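PDB 4R6H: Melibiose/raffinose/stachyose-binding protein MelE from Bacillus subtilis subsp. subtilis str. 168, which binds melibiose, raffinose and stachyose as the solute-binding component of the MelEDC-MsmX ABC transporter that imports these sugars. Local coordinates for residues Y230-L235 / Q392-D397. Sequence-based numbering, arbitrary orientation.
Sequences YLSEIL and QELAAD
L394 reaches across to helix 229-240 and divides its two methyl groups between S232 and L235. Its CD1 lies 3.5 Å from the backbone O of S232 and 4.1 Å from S232 CB, so this branch rests on the main chain of the opposing helix as much as on a side chain. The other branch, CD2, meets the branch point of the second leucine, with L394 CD2 4.1 Å from L235 CG; the two leucine side chains cross at a slant. With CG anti to the backbone N (chi1 180°), L394 points across the gap between segments whose nearest CA atoms, those of S232 and L394, are 7.8 Å apart; chi2 of 163° sets CD1 at the far end, against S232 O, while CD2 branches off toward L235. No hydrogen bond bridges the two segments; the meeting is apolar and buried, but small, burying 138 Å² in all. Solute-binding proteins of this family have two lobes with the sugar site in the cleft between them; helices 229-240 and 383-395, packed with helices 192-206 and 401-420, probably belong to the helical outer part of one lobe. The centre of the contact lies about 22 Å from the centre of the chain. Helix 383-395 ends in a Schellman motif: D397 has positive phi, and its N bonds back to L394 O at 2.9 Å. Beyond the helix end, the carboxylate of D397 returns to helix 229-240, where OD1 forms a salt bridge with K236 and accepts a hydrogen bond from Q239. The hydroxyl of S232 is turned to another partner, Y198 OH on helix 192-206. Helix 401-420 supplies I404, which touches both S232 and L394, and A395 packs on F194 and V249.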
loop_
_atom_site.group_PDB
_atom_site.type_symbol
_atom_site.label_atom_id
_atom_site.label_comp_id
_atom_site.label_asym_id
_atom_site.label_seq_id
_atom_site.Cartn_x
_atom_site.Cartn_y
_atom_site.Cartn_z
ATOM N N TYR A 230 2.416 -19.376 -11.324
ATOM C CA TYR A 230 0.963 -19.384 -11.069
ATOM C C TYR A 230 0.273 -18.037 -11.287
ATOM O O TYR A 230 -0.766 -17.960 -11.951
ATOM C CB TYR A 230 0.710 -19.875 -9.644
ATOM C CG TYR A 230 -0.719 -19.825 -9.203
ATOM C CD1 TYR A 230 -1.601 -20.830 -9.521
ATOM C CD2 TYR A 230 -1.197 -18.775 -8.409
ATOM C CE1 TYR A 230 -2.929 -20.806 -9.080
ATOM C CE2 TYR A 230 -2.526 -18.758 -7.986
ATOM C CZ TYR A 230 -3.366 -19.756 -8.302
ATOM O OH TYR A 230 -4.675 -19.683 -7.874
ATOM N N LEU A 231 0.888 -16.966 -10.780
ATOM C CA LEU A 231 0.237 -15.667 -10.952
ATOM C C LEU A 231 0.174 -15.168 -12.392
ATOM O O LEU A 231 -0.787 -14.492 -12.812
ATOM C CB LEU A 231 0.903 -14.599 -10.073
ATOM C CG LEU A 231 0.830 -14.896 -8.570
ATOM C CD1 LEU A 231 1.675 -13.884 -7.827
ATOM C CD2 LEU A 231 -0.592 -14.933 -8.096
ATOM N N SER A 232 1.191 -15.526 -13.166
ATOM C CA SER A 232 1.159 -15.181 -14.571
ATOM C C SER A 232 0.120 -16.025 -15.368
ATOM O O SER A 232 -0.533 -15.519 -16.294
ATOM C CB SER A 232 2.543 -15.357 -15.181
ATOM O OG SER A 232 3.444 -14.348 -14.678
ATOM N N GLU A 233 0.016 -17.291 -14.976
ATOM C CA GLU A 233 -0.997 -18.171 -15.566
ATOM C C GLU A 233 -2.407 -17.654 -15.300
ATOM O O GLU A 233 -3.233 -17.608 -16.219
ATOM C CB GLU A 233 -0.823 -19.608 -15.113
ATOM C CG GLU A 233 0.390 -20.234 -15.790
ATOM C CD GLU A 233 0.777 -21.525 -15.169
ATOM O OE1 GLU A 233 0.802 -21.601 -13.935
ATOM O OE2 GLU A 233 1.032 -22.458 -15.922
ATOM N N ILE A 234 -2.660 -17.241 -14.065
ATOM C CA ILE A 234 -3.968 -16.702 -13.727
ATOM C C ILE A 234 -4.265 -15.445 -14.554
ATOM O O ILE A 234 -5.333 -15.263 -15.127
ATOM C CB ILE A 234 -4.065 -16.403 -12.229
ATOM C CG1 ILE A 234 -4.075 -17.685 -11.378
ATOM C CG2 ILE A 234 -5.348 -15.593 -11.986
ATOM C CD1 ILE A 234 -5.211 -18.659 -11.709
ATOM N N LEU A 235 -3.279 -14.555 -14.669
ATOM C CA LEU A 235 -3.478 -13.322 -15.439
ATOM C C LEU A 235 -3.758 -13.623 -16.919
ATOM O O LEU A 235 -4.617 -13.040 -17.526
ATOM C CB LEU A 235 -2.276 -12.374 -15.266
ATOM C CG LEU A 235 -2.434 -10.945 -15.805
ATOM C CD1 LEU A 235 -3.687 -10.298 -15.241
ATOM C CD2 LEU A 235 -1.163 -10.125 -15.514
ATOM N N GLN A 392 2.760 -6.075 -18.135
ATOM C CA GLN A 392 2.371 -5.362 -19.323
ATOM C C GLN A 392 2.762 -6.142 -20.584
ATOM O O GLN A 392 1.995 -6.212 -21.566
ATOM C CB GLN A 392 3.046 -3.993 -19.311
ATOM C CG GLN A 392 2.274 -2.935 -20.016
ATOM C CD GLN A 392 2.887 -1.575 -19.779
ATOM O OE1 GLN A 392 4.117 -1.396 -19.907
ATOM N NE2 GLN A 392 2.053 -0.609 -19.424
ATOM N N GLU A 393 3.931 -6.782 -20.553
ATOM C CA GLU A 393 4.339 -7.611 -21.672
ATOM C C GLU A 393 3.459 -8.868 -21.852
ATOM O O GLU A 393 3.206 -9.321 -22.966
ATOM C CB GLU A 393 5.829 -7.971 -21.550
ATOM C CG GLU A 393 6.731 -6.783 -21.810
ATOM C CD GLU A 393 8.150 -7.202 -22.102
ATOM O OE1 GLU A 393 8.831 -7.564 -21.147
ATOM O OE2 GLU A 393 8.567 -7.125 -23.278
ATOM N N LEU A 394 2.978 -9.422 -20.741
ATOM C CA LEU A 394 2.035 -10.520 -20.799
ATOM C C LEU A 394 0.751 -10.019 -21.458
ATOM O O LEU A 394 0.256 -10.626 -22.424
ATOM C CB LEU A 394 1.751 -11.048 -19.382
ATOM C CG LEU A 394 0.760 -12.217 -19.303
ATOM C CD1 LEU A 394 0.945 -12.839 -17.930
ATOM C CD2 LEU A 394 -0.725 -11.842 -19.467
ATOM N N ALA A 395 0.223 -8.889 -20.995
ATOM C CA ALA A 395 -1.064 -8.414 -21.501
ATOM C C ALA A 395 -0.978 -8.065 -22.976
ATOM O O ALA A 395 -1.972 -8.168 -23.718
ATOM C CB ALA A 395 -1.559 -7.204 -20.707
ATOM N N ALA A 396 0.212 -7.635 -23.398
ATOM C CA ALA A 396 0.441 -7.279 -24.790
ATOM C C ALA A 396 0.849 -8.498 -25.655
ATOM O O ALA A 396 1.149 -8.329 -26.820
ATOM C CB ALA A 396 1.494 -6.190 -24.868
ATOM N N ASP A 397 0.860 -9.699 -25.098
ATOM C CA ASP A 397 1.156 -10.935 -25.822
ATOM C C ASP A 397 2.603 -11.005 -26.304
ATOM O O ASP A 397 2.934 -11.772 -27.242
ATOM C CB ASP A 397 0.177 -11.186 -26.994
ATOM C CG ASP A 397 -1.264 -11.375 -26.536
ATOM O OD1 ASP A 397 -1.492 -11.684 -25.351
ATOM O OD2 ASP A 397 -2.177 -11.218 -27.375
#